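Local coordinates for SusD homolog (PDB 3EHM), which probably binds mucin O-glycans at the cell surface of the gut symbiont Bacteroides thetaiotaomicron, as a SusD-like outer-membrane lipoprotein, at residues G414-K419 with Q430-Q435. Sequence-based numbering, arbitrary orientation.
Sequences GNTSPK and QEEQLQ
Thr416 and Glu432 form the one direct hydrogen bond between 414-419 and 430-435: Thr416 OG1 donates to Glu432 OE2 over 2.9 Å, meeting the anti lone pair, on the side away from OE1. The threonine hydroxyl lies anti to its own backbone N (chi1 -170°), which aims it at the helix; the glutamate reaches across to it with its chain stretched out. The same OE2 takes a hydrogen bond from the backbone N of Thr424, while Lys436 NZ donates to Thr416 OG1, so the hydroxyl both gives and receives. With Glu432 cut back to an alanine, the Thr416 hydroxyl and the Thr424 amide would probably lose the acceptor they share. In the fold, the contact lays an irregular loop against the first turns of helix 429-445, in a largely helical SusD-like chain whose family belongs to the tetratricopeptide-repeat clan. Water mediates a second polar link, donating to Gly414 O at 2.8 Å and to Gln435 OE1 at 2.6 Å. Van der Waals packing completes the contact: Thr416 CG2 lies 3.8 Å from Gln435 CG, and Thr416 CB is 3.6 Å from Gln435 OE1.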
ATOM      1  N   GLY A 414      17.728  -2.397  18.248  1.00 16.02           N
ATOM      2  CA  GLY A 414      16.474  -2.868  18.811  1.00 17.12           C
ATOM      3  C   GLY A 414      15.566  -3.541  17.801  1.00 16.42           C
ATOM      4  O   GLY A 414      14.378  -3.733  18.065  1.00 16.19           O
ATOM      5  N   ASN A 415      16.122  -3.911  16.652  1.00 15.89           N
ATOM      6  CA  ASN A 415      15.332  -4.546  15.601  1.00 15.33           C
ATOM      7  C   ASN A 415      15.312  -6.064  15.750  1.00 15.78           C
ATOM      8  O   ASN A 415      16.056  -6.631  16.553  1.00 17.40           O
ATOM      9  CB  ASN A 415      15.869  -4.129  14.226  1.00 14.62           C
ATOM     10  CG  ASN A 415      14.755  -3.794  13.242  1.00 14.45           C
ATOM     11  OD1 ASN A 415      14.855  -2.837  12.467  1.00 17.14           O
ATOM     12  ND2 ASN A 415      13.694  -4.584  13.263  1.00  9.44           N
ATOM     13  N   THR A 416      14.460  -6.724  14.971  1.00 15.74           N
ATOM     14  CA  THR A 416      14.309  -8.173  15.059  1.00 14.21           C
ATOM     15  C   THR A 416      14.804  -8.925  13.818  1.00 14.51           C
ATOM     16  O   THR A 416      15.112  -8.322  12.788  1.00 15.62           O
ATOM     17  CB  THR A 416      12.821  -8.528  15.310  1.00 14.76           C
ATOM     18  OG1 THR A 416      12.694  -9.918  15.624  1.00 13.80           O
ATOM     19  CG2 THR A 416      11.984  -8.213  14.068  1.00 14.04           C
ATOM     20  N   SER A 417      14.863 -10.249  13.933  1.00 13.95           N
ATOM     21  CA  SER A 417      15.318 -11.125  12.855  1.00 14.73           C
ATOM     22  C   SER A 417      14.149 -11.890  12.228  1.00 14.10           C
ATOM     23  O   SER A 417      13.013 -11.793  12.694  1.00 15.97           O
ATOM     24  CB  SER A 417      16.318 -12.135  13.409  1.00 14.50           C
ATOM     25  OG  SER A 417      15.667 -13.009  14.312  1.00 12.49           O
ATOM     26  N   PRO A 418      14.416 -12.671  11.166  1.00 13.92           N
ATOM     27  CA  PRO A 418      13.376 -13.449  10.488  1.00 13.89           C
ATOM     28  C   PRO A 418      12.907 -14.668  11.280  1.00 14.30           C
ATOM     29  O   PRO A 418      11.731 -15.033  11.235  1.00 13.42           O
ATOM     30  CB  PRO A 418      14.049 -13.875   9.179  1.00 15.03           C
ATOM     31  CG  PRO A 418      15.132 -12.855   8.979  1.00 15.29           C
ATOM     32  CD  PRO A 418      15.661 -12.689  10.379  1.00 14.25           C
ATOM     33  N   LYS A 419      13.827 -15.300  12.003  1.00 13.53           N
ATOM     34  CA  LYS A 419      13.486 -16.503  12.762  1.00 16.05           C
ATOM     35  C   LYS A 419      12.453 -16.229  13.846  1.00 16.26           C
ATOM     36  O   LYS A 419      12.644 -15.377  14.710  1.00 16.59           O
ATOM     37  CB  LYS A 419      14.748 -17.125  13.369  1.00 15.99           C
ATOM     38  CG  LYS A 419      14.511 -18.483  14.005  1.00 18.51           C
ATOM     39  CD  LYS A 419      15.811 -19.083  14.520  1.00 21.31           C
ATOM     40  CE  LYS A 419      15.561 -20.400  15.236  1.00 24.29           C
ATOM     41  NZ  LYS A 419      16.821 -20.922  15.829  1.00 29.06           N
ATOM     42  N   GLN A 430       5.195 -10.906  22.708  1.00 16.61           N
ATOM     43  CA  GLN A 430       4.069 -10.797  21.788  1.00 17.54           C
ATOM     44  C   GLN A 430       4.278  -9.627  20.828  1.00 17.11           C
ATOM     45  O   GLN A 430       3.998  -9.738  19.634  1.00 18.48           O
ATOM     46  CB  GLN A 430       2.753 -10.607  22.552  1.00 18.79           C
ATOM     47  CG  GLN A 430       1.525 -10.605  21.641  1.00 20.45           C
ATOM     48  CD  GLN A 430       0.220 -10.451  22.401  1.00 23.66           C
ATOM     49  OE1 GLN A 430       0.010  -9.462  23.104  1.00 26.04           O
ATOM     50  NE2 GLN A 430      -0.668 -11.428  22.255  1.00 22.06           N
ATOM     51  N   GLU A 431       4.770  -8.507  21.348  1.00 14.97           N
ATOM     52  CA  GLU A 431       5.013  -7.331  20.515  1.00 15.72           C
ATOM     53  C   GLU A 431       6.072  -7.600  19.452  1.00 15.58           C
ATOM     54  O   GLU A 431       5.962  -7.109  18.331  1.00 13.55           O
ATOM     55  CB  GLU A 431       5.446  -6.139  21.374  1.00 16.36           C
ATOM     56  CG  GLU A 431       4.297  -5.409  22.062  1.00 20.96           C
ATOM     57  CD  GLU A 431       3.535  -4.487  21.116  1.00 23.72           C
ATOM     58  OE1 GLU A 431       4.161  -3.565  20.547  1.00 22.54           O
ATOM     59  OE2 GLU A 431       2.311  -4.677  20.947  1.00 23.90           O
ATOM     60  N   GLU A 432       7.100  -8.372  19.801  1.00 15.33           N
ATOM     61  CA  GLU A 432       8.150  -8.673  18.833  1.00 14.75           C
ATOM     62  C   GLU A 432       7.650  -9.662  17.794  1.00 13.91           C
ATOM     63  O   GLU A 432       8.062  -9.614  16.637  1.00 15.18           O
ATOM     64  CB  GLU A 432       9.405  -9.229  19.517  1.00 16.03           C
ATOM     65  CG  GLU A 432      10.570  -9.371  18.540  1.00 15.05           C
ATOM     66  CD  GLU A 432      11.913  -9.585  19.215  1.00 16.21           C
ATOM     67  OE1 GLU A 432      11.994  -9.456  20.458  1.00 16.57           O
ATOM     68  OE2 GLU A 432      12.891  -9.875  18.491  1.00 14.34           O
ATOM     69  N   GLN A 433       6.763 -10.562  18.206  1.00 14.46           N
ATOM     70  CA  GLN A 433       6.199 -11.525  17.273  1.00 14.13           C
ATOM     71  C   GLN A 433       5.387 -10.745  16.238  1.00 14.96           C
ATOM     72  O   GLN A 433       5.432 -11.052  15.045  1.00 14.94           O
ATOM     73  CB  GLN A 433       5.319 -12.534  18.017  1.00 15.88           C
ATOM     74  CG  GLN A 433       6.111 -13.408  18.982  1.00 18.10           C
ATOM     75  CD  GLN A 433       5.258 -14.435  19.708  1.00 19.27           C
ATOM     76  OE1 GLN A 433       4.142 -14.140  20.133  1.00 18.50           O
ATOM     77  NE2 GLN A 433       5.793 -15.641  19.874  1.00 17.26           N
ATOM     78  N   LEU A 434       4.648  -9.732  16.691  1.00 12.65           N
ATOM     79  CA  LEU A 434       3.877  -8.903  15.768  1.00 13.96           C
ATOM     80  C   LEU A 434       4.862  -8.166  14.862  1.00 13.27           C
ATOM     81  O   LEU A 434       4.647  -8.041  13.657  1.00 12.05           O
ATOM     82  CB  LEU A 434       3.027  -7.877  16.521  1.00 14.02           C
ATOM     83  CG  LEU A 434       2.292  -6.861  15.627  1.00 14.85           C
ATOM     84  CD1 LEU A 434       1.274  -7.584  14.752  1.00 15.72           C
ATOM     85  CD2 LEU A 434       1.599  -5.813  16.482  1.00 15.15           C
ATOM     86  N   GLN A 435       5.952  -7.680  15.447  1.00 13.26           N
ATOM     87  CA  GLN A 435       6.956  -6.961  14.672  1.00 11.50           C
ATOM     88  C   GLN A 435       7.491  -7.834  13.534  1.00 12.27           C
ATOM     89  O   GLN A 435       7.676  -7.351  12.411  1.00 11.29           O
ATOM     90  CB  GLN A 435       8.103  -6.509  15.576  1.00 11.33           C
ATOM     91  CG  GLN A 435       9.193  -5.735  14.849  1.00 10.49           C
ATOM     92  CD  GLN A 435      10.309  -5.307  15.774  1.00 13.18           C
ATOM     93  OE1 GLN A 435      10.677  -6.036  16.689  1.00 13.77           O
ATOM     94  NE2 GLN A 435      10.867  -4.125  15.529  1.00 15.80           N
TER
HETATM   95  O   HOH W   1      12.802  -6.005  18.243  1.00 16.06           O
HETATM   96  O   HOH W   2      15.580 -10.865  16.966  1.00 24.56           O